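Putative immunoglobulin-blocking virulence protein (Mycoplasma mycoides subsp. capri, PDB 7ADK) probably binds host immunoglobulins as a virulence factor and is assembled here with a second protein, a lipoprotein. Local coordinates at residues K268-P271 with K272-K276; E304-E308 with K309-I313. One frame throughout, in Å; residues are numbered along the deposited sequence.

Contact 1: K268-P271 with K272-K276; sequences KEYP and KLKSK
E269 and L273 are joined by the straighter of the two i to i+4 backbone bonds of this turn: L273 N donates to E269 O over 3.0 Å, with an angle of 166° at the hydrogen. One residue on, K274 N reaches Y270 O at 2.9 Å, tilted from the carbonyl plane by 18°. The L273-E269 and K274-Y270 bonds bring CB of L273 to 3.2 Å from E269 O, and CB of K274 equally near Y270 O. E269 O has a second, weak donor in K272 N at 3.4 Å. On this side Y270, L273 and E269 also lie against W286 of helix 280-288, which makes it the packed side.

Contact between the longer side chains is slight. K274, its CG swung opposite the backbone N (chi1 173°), leaves the turn on the Y270 side, where its CD comes no closer than 4.5 Å to the tyrosine OH, oblique to the ring, before the chain's end leads away. P271 and K272 lie on the solvent side, both exposed. Further along, S275 OG bonds back to K272 O at 2.8 Å, and S275 packs on V351 of the lipoprotein chain. The two successive i to i+4 bonds are those of a short alpha-helical turn at the surface.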
ATOM      1  N   LYS A 268      22.274  56.292 -15.002  1.00102.68           N
ATOM      2  CA  LYS A 268      22.485  57.463 -14.140  1.00102.68           C
ATOM      3  C   LYS A 268      21.901  57.257 -12.740  1.00102.68           C
ATOM      4  O   LYS A 268      22.482  57.704 -11.760  1.00102.68           O
ATOM      5  CB  LYS A 268      21.942  58.732 -14.815  1.00102.68           C
ATOM      6  CG  LYS A 268      22.837  59.187 -15.977  1.00102.68           C
ATOM      7  CD  LYS A 268      22.537  60.608 -16.466  1.00102.68           C
ATOM      8  CE  LYS A 268      21.204  60.768 -17.196  1.00102.68           C
ATOM      9  NZ  LYS A 268      21.276  60.316 -18.602  1.00102.68           N
ATOM     10  N   GLU A 269      20.746  56.603 -12.616  1.00102.08           N
ATOM     11  CA  GLU A 269      20.093  56.365 -11.317  1.00102.08           C
ATOM     12  C   GLU A 269      20.730  55.218 -10.515  1.00102.08           C
ATOM     13  O   GLU A 269      20.807  55.293  -9.291  1.00102.08           O
ATOM     14  CB  GLU A 269      18.595  56.090 -11.520  1.00102.08           C
ATOM     15  CG  GLU A 269      17.797  57.329 -11.949  1.00102.08           C
ATOM     16  CD  GLU A 269      16.284  57.125 -11.805  1.00102.08           C
ATOM     17  OE1 GLU A 269      15.749  56.110 -12.292  1.00102.08           O
ATOM     18  OE2 GLU A 269      15.601  57.987 -11.222  1.00102.08           O
ATOM     19  N   TYR A 270      21.200  54.162 -11.181  1.00 98.29           N
ATOM     20  CA  TYR A 270      21.673  52.920 -10.567  1.00 98.29           C
ATOM     21  C   TYR A 270      22.752  53.081  -9.482  1.00 98.29           C
ATOM     22  O   TYR A 270      22.537  52.557  -8.389  1.00 98.29           O
ATOM     23  CB  TYR A 270      22.097  51.938 -11.668  1.00 98.29           C
ATOM     24  CG  TYR A 270      22.884  50.732 -11.182  1.00 98.29           C
ATOM     25  CD1 TYR A 270      22.242  49.568 -10.721  1.00 98.29           C
ATOM     26  CD2 TYR A 270      24.288  50.784 -11.174  1.00 98.29           C
ATOM     27  CE1 TYR A 270      22.992  48.479 -10.248  1.00 98.29           C
ATOM     28  CE2 TYR A 270      25.043  49.706 -10.696  1.00 98.29           C
ATOM     29  CZ  TYR A 270      24.399  48.547 -10.231  1.00 98.29           C
ATOM     30  OH  TYR A 270      25.128  47.500  -9.783  1.00 98.29           O
ATOM     31  N   PRO A 271      23.872  53.798  -9.704  1.00100.24           N
ATOM     32  CA  PRO A 271      24.984  53.828  -8.755  1.00100.24           C
ATOM     33  C   PRO A 271      24.646  54.507  -7.420  1.00100.24           C
ATOM     34  O   PRO A 271      25.245  54.171  -6.393  1.00100.24           O
ATOM     35  CB  PRO A 271      26.131  54.522  -9.487  1.00100.24           C
ATOM     36  CG  PRO A 271      25.458  55.346 -10.566  1.00100.24           C
ATOM     37  CD  PRO A 271      24.232  54.520 -10.911  1.00100.24           C
ATOM     38  N   LYS A 272      23.660  55.414  -7.409  1.00101.72           N
ATOM     39  CA  LYS A 272      23.116  56.005  -6.179  1.00101.72           C
ATOM     40  C   LYS A 272      22.040  55.105  -5.587  1.00101.72           C
ATOM     41  O   LYS A 272      22.140  54.693  -4.432  1.00101.72           O
ATOM     42  CB  LYS A 272      22.599  57.430  -6.450  1.00101.72           C
ATOM     43  CG  LYS A 272      23.675  58.411  -6.943  1.00101.72           C
ATOM     44  CD  LYS A 272      24.862  58.574  -5.991  1.00101.72           C
ATOM     45  CE  LYS A 272      25.817  59.688  -6.415  1.00101.72           C
ATOM     46  NZ  LYS A 272      26.526  59.391  -7.671  1.00101.72           N
ATOM     47  N   LEU A 273      21.032  54.759  -6.396  1.00104.49           N
ATOM     48  CA  LEU A 273      19.825  54.049  -5.965  1.00104.49           C
ATOM     49  C   LEU A 273      20.115  52.634  -5.443  1.00104.49           C
ATOM     50  O   LEU A 273      19.379  52.162  -4.585  1.00104.49           O
ATOM     51  CB  LEU A 273      18.816  54.041  -7.130  1.00104.49           C
ATOM     52  CG  LEU A 273      17.382  53.630  -6.749  1.00104.49           C
ATOM     53  CD1 LEU A 273      16.597  54.765  -6.106  1.00104.49           C
ATOM     54  CD2 LEU A 273      16.625  53.218  -7.997  1.00104.49           C
ATOM     55  N   LYS A 274      21.209  51.992  -5.873  1.00106.15           N
ATOM     56  CA  LYS A 274      21.691  50.687  -5.382  1.00106.15           C
ATOM     57  C   LYS A 274      21.718  50.568  -3.856  1.00106.15           C
ATOM     58  O   LYS A 274      21.371  49.526  -3.312  1.00106.15           O
ATOM     59  CB  LYS A 274      23.092  50.462  -5.986  1.00106.15           C
ATOM     60  CG  LYS A 274      23.854  49.237  -5.465  1.00106.15           C
ATOM     61  CD  LYS A 274      23.170  47.906  -5.797  1.00106.15           C
ATOM     62  CE  LYS A 274      23.609  46.756  -4.903  1.00106.15           C
ATOM     63  NZ  LYS A 274      25.037  46.459  -5.011  1.00106.15           N
ATOM     64  N   SER A 275      22.089  51.643  -3.166  1.00111.90           N
ATOM     65  CA  SER A 275      22.102  51.738  -1.695  1.00111.90           C
ATOM     66  C   SER A 275      20.715  51.825  -1.028  1.00111.90           C
ATOM     67  O   SER A 275      20.608  51.667   0.180  1.00111.90           O
ATOM     68  CB  SER A 275      22.958  52.939  -1.287  1.00111.90           C
ATOM     69  OG  SER A 275      22.362  54.169  -1.655  1.00111.90           O
ATOM     70  N   LYS A 276      19.647  52.081  -1.792  1.00107.58           N
ATOM     71  CA  LYS A 276      18.327  52.504  -1.297  1.00107.58           C
ATOM     72  C   LYS A 276      17.232  51.432  -1.438  1.00107.58           C
ATOM     73  O   LYS A 276      16.050  51.768  -1.412  1.00107.58           O
ATOM     74  CB  LYS A 276      17.923  53.842  -1.954  1.00107.58           C
ATOM     75  CG  LYS A 276      18.984  54.963  -1.972  1.00107.58           C
ATOM     76  CD  LYS A 276      19.546  55.364  -0.597  1.00107.58           C
ATOM     77  CE  LYS A 276      18.554  56.078   0.326  1.00107.58           C
ATOM     78  NZ  LYS A 276      18.406  57.509   0.003  1.00107.58           N
TER

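Contact 2: E304-E308 with K309-I313; sequences EKYLE and KGLTI
Y306 meets L311 twice, through backbone and through side chain. L311 N donates to Y306 O at 3.0 Å, and L311 CD1 comes to the edge of the tyrosine ring, near its plane, 4.4 Å from CD2. CG of Y306 lies anti to its own carbonyl carbon (chi1 -77°), which carries the ring along the side where L311 turns back. A second backbone bond, G310 N to L307 O at 3.0 Å, is less direct, since its donor stands above the carbonyl plane, 72° out of it. The last regular helical bond precedes both: K309 N to K305 O, 3.1 Å. The 6→1 bond and the bond from G310, together with the positive phi of G310 (86°), define a Schellman motif at the C terminus of helix 301-308, and the Y306-L311 pairing is the apolar contact that commonly accompanies it.

Within the same turn, L311 O lies 3.6 Å from L307 CA in a CA-H...O contact. L307 CD1 touches T312 CG2 at 4.1 Å, the two side chains crossing at a slant. K305 and K309 are exposed; their NZ atoms, 5.9 Å apart, probably repel each other mildly.

The next shell holds each side in place. W331 stacks on the Y306 ring and also touches L311, while L307 is buried against L184, K185 and V188 of helix 182-194. On that same helix, K185 forms a salt bridge with E304 OE1. T312 pairs through its backbone with G332, at the end of strand 326-332.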
ATOM      1  N   GLU A 304      25.697  28.915 -30.533  1.00 94.59           N
ATOM      2  CA  GLU A 304      26.122  29.061 -31.928  1.00 94.59           C
ATOM      3  C   GLU A 304      26.425  27.714 -32.620  1.00 94.59           C
ATOM      4  O   GLU A 304      26.135  27.550 -33.802  1.00 94.59           O
ATOM      5  CB  GLU A 304      27.319  30.013 -31.977  1.00 94.59           C
ATOM      6  CG  GLU A 304      27.737  30.409 -33.383  1.00 94.59           C
ATOM      7  CD  GLU A 304      28.786  31.520 -33.372  1.00 94.59           C
ATOM      8  OE1 GLU A 304      28.557  32.580 -34.000  1.00 94.59           O
ATOM      9  OE2 GLU A 304      29.851  31.341 -32.746  1.00 94.59           O
ATOM     10  N   LYS A 305      26.944  26.711 -31.903  1.00 93.49           N
ATOM     11  CA  LYS A 305      27.196  25.378 -32.481  1.00 93.49           C
ATOM     12  C   LYS A 305      25.921  24.569 -32.721  1.00 93.49           C
ATOM     13  O   LYS A 305      25.798  23.915 -33.747  1.00 93.49           O
ATOM     14  CB  LYS A 305      28.292  24.620 -31.700  1.00 93.49           C
ATOM     15  CG  LYS A 305      27.840  23.627 -30.621  1.00 93.49           C
ATOM     16  CD  LYS A 305      29.012  23.173 -29.756  1.00 93.49           C
ATOM     17  CE  LYS A 305      28.625  22.224 -28.630  1.00 93.49           C
ATOM     18  NZ  LYS A 305      28.314  20.879 -29.089  1.00 93.49           N
ATOM     19  N   TYR A 306      24.900  24.692 -31.880  1.00 88.16           N
ATOM     20  CA  TYR A 306      23.580  24.119 -32.174  1.00 88.16           C
ATOM     21  C   TYR A 306      22.916  24.761 -33.404  1.00 88.16           C
ATOM     22  O   TYR A 306      22.282  24.074 -34.202  1.00 88.16           O
ATOM     23  CB  TYR A 306      22.685  24.206 -30.946  1.00 88.16           C
ATOM     24  CG  TYR A 306      22.988  23.178 -29.880  1.00 88.16           C
ATOM     25  CD1 TYR A 306      24.051  23.368 -28.991  1.00 88.16           C
ATOM     26  CD2 TYR A 306      22.185  22.034 -29.756  1.00 88.16           C
ATOM     27  CE1 TYR A 306      24.298  22.439 -27.971  1.00 88.16           C
ATOM     28  CE2 TYR A 306      22.427  21.106 -28.737  1.00 88.16           C
ATOM     29  CZ  TYR A 306      23.477  21.312 -27.833  1.00 88.16           C
ATOM     30  OH  TYR A 306      23.684  20.424 -26.842  1.00 88.16           O
ATOM     31  N   LEU A 307      23.134  26.055 -33.630  1.00 89.26           N
ATOM     32  CA  LEU A 307      22.716  26.739 -34.847  1.00 89.26           C
ATOM     33  C   LEU A 307      23.450  26.226 -36.104  1.00 89.26           C
ATOM     34  O   LEU A 307      22.805  26.084 -37.137  1.00 89.26           O
ATOM     35  CB  LEU A 307      22.868  28.252 -34.620  1.00 89.26           C
ATOM     36  CG  LEU A 307      22.415  29.152 -35.774  1.00 89.26           C
ATOM     37  CD1 LEU A 307      20.940  28.957 -36.094  1.00 89.26           C
ATOM     38  CD2 LEU A 307      22.620  30.615 -35.391  1.00 89.26           C
ATOM     39  N   GLU A 308      24.743  25.871 -36.025  1.00 93.50           N
ATOM     40  CA  GLU A 308      25.460  25.154 -37.101  1.00 93.50           C
ATOM     41  C   GLU A 308      24.906  23.741 -37.382  1.00 93.50           C
ATOM     42  O   GLU A 308      24.909  23.306 -38.530  1.00 93.50           O
ATOM     43  CB  GLU A 308      26.961  25.067 -36.795  1.00 93.50           C
ATOM     44  CG  GLU A 308      27.688  26.408 -36.889  1.00 93.50           C
ATOM     45  CD  GLU A 308      29.152  26.360 -36.440  1.00 93.50           C
ATOM     46  OE1 GLU A 308      29.571  25.441 -35.711  1.00 93.50           O
ATOM     47  OE2 GLU A 308      29.926  27.256 -36.826  1.00 93.50           O
ATOM     48  N   LYS A 309      24.369  23.036 -36.377  1.00 92.61           N
ATOM     49  CA  LYS A 309      23.576  21.799 -36.547  1.00 92.61           C
ATOM     50  C   LYS A 309      22.142  22.055 -37.041  1.00 92.61           C
ATOM     51  O   LYS A 309      21.418  21.109 -37.329  1.00 92.61           O
ATOM     52  CB  LYS A 309      23.573  20.988 -35.242  1.00 92.61           C
ATOM     53  CG  LYS A 309      24.921  20.336 -34.929  1.00 92.61           C
ATOM     54  CD  LYS A 309      25.001  19.712 -33.538  1.00 92.61           C
ATOM     55  CE  LYS A 309      24.000  18.604 -33.312  1.00 92.61           C
ATOM     56  NZ  LYS A 309      24.154  17.952 -32.017  1.00 92.61           N
ATOM     57  N   GLY A 310      21.737  23.316 -37.177  1.00 88.90           N
ATOM     58  CA  GLY A 310      20.437  23.745 -37.694  1.00 88.90           C
ATOM     59  C   GLY A 310      19.292  23.821 -36.682  1.00 88.90           C
ATOM     60  O   GLY A 310      18.141  23.922 -37.100  1.00 88.90           O
ATOM     61  N   LEU A 311      19.575  23.798 -35.379  1.00 82.21           N
ATOM     62  CA  LEU A 311      18.577  23.953 -34.320  1.00 82.21           C
ATOM     63  C   LEU A 311      18.658  25.361 -33.716  1.00 82.21           C
ATOM     64  O   LEU A 311      19.692  25.762 -33.193  1.00 82.21           O
ATOM     65  CB  LEU A 311      18.782  22.881 -33.234  1.00 82.21           C
ATOM     66  CG  LEU A 311      18.970  21.424 -33.676  1.00 82.21           C
ATOM     67  CD1 LEU A 311      19.043  20.549 -32.436  1.00 82.21           C
ATOM     68  CD2 LEU A 311      17.839  20.901 -34.548  1.00 82.21           C
ATOM     69  N   THR A 312      17.581  26.131 -33.781  1.00 79.47           N
ATOM     70  CA  THR A 312      17.526  27.513 -33.277  1.00 79.47           C
ATOM     71  C   THR A 312      17.169  27.547 -31.793  1.00 79.47           C
ATOM     72  O   THR A 312      16.370  26.730 -31.352  1.00 79.47           O
ATOM     73  CB  THR A 312      16.523  28.369 -34.066  1.00 79.47           C
ATOM     74  OG1 THR A 312      15.229  27.821 -34.062  1.00 79.47           O
ATOM     75  CG2 THR A 312      16.919  28.517 -35.518  1.00 79.47           C
ATOM     76  N   ILE A 313      17.694  28.518 -31.037  1.00 75.58           N
ATOM     77  CA  ILE A 313      17.341  28.774 -29.627  1.00 75.58           C
ATOM     78  C   ILE A 313      15.819  28.810 -29.474  1.00 75.58           C
ATOM     79  O   ILE A 313      15.162  29.583 -30.172  1.00 75.58           O
ATOM     80  CB  ILE A 313      17.973  30.102 -29.126  1.00 75.58           C
ATOM     81  CG1 ILE A 313      19.513  29.997 -29.054  1.00 75.58           C
ATOM     82  CG2 ILE A 313      17.361  30.517 -27.777  1.00 75.58           C
ATOM     83  CD1 ILE A 313      20.219  31.305 -28.715  1.00 75.58           C
TER

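Following the chain from the N terminus, contact 1 (268-276) comes first and contact 2 (304-313) later, so they lie in series, neither nesting nor crossing. Each joins consecutive segments, so each closes only a local turn. Helix 280-288, which packs on contact 1, and the start of helix 301-308, which ends in contact 2, lie on the chain between them. The centres of the two contacts are about 39 Å apart and their nearest atoms about 25 Å, without touching. Contact 1 is peripheral, its centre about 53 Å from that of the chain, and touches the lipoprotein; contact 2, at about 27 Å, joins helix 301-308 to the three-stranded antiparallel sheet through strand 312-313.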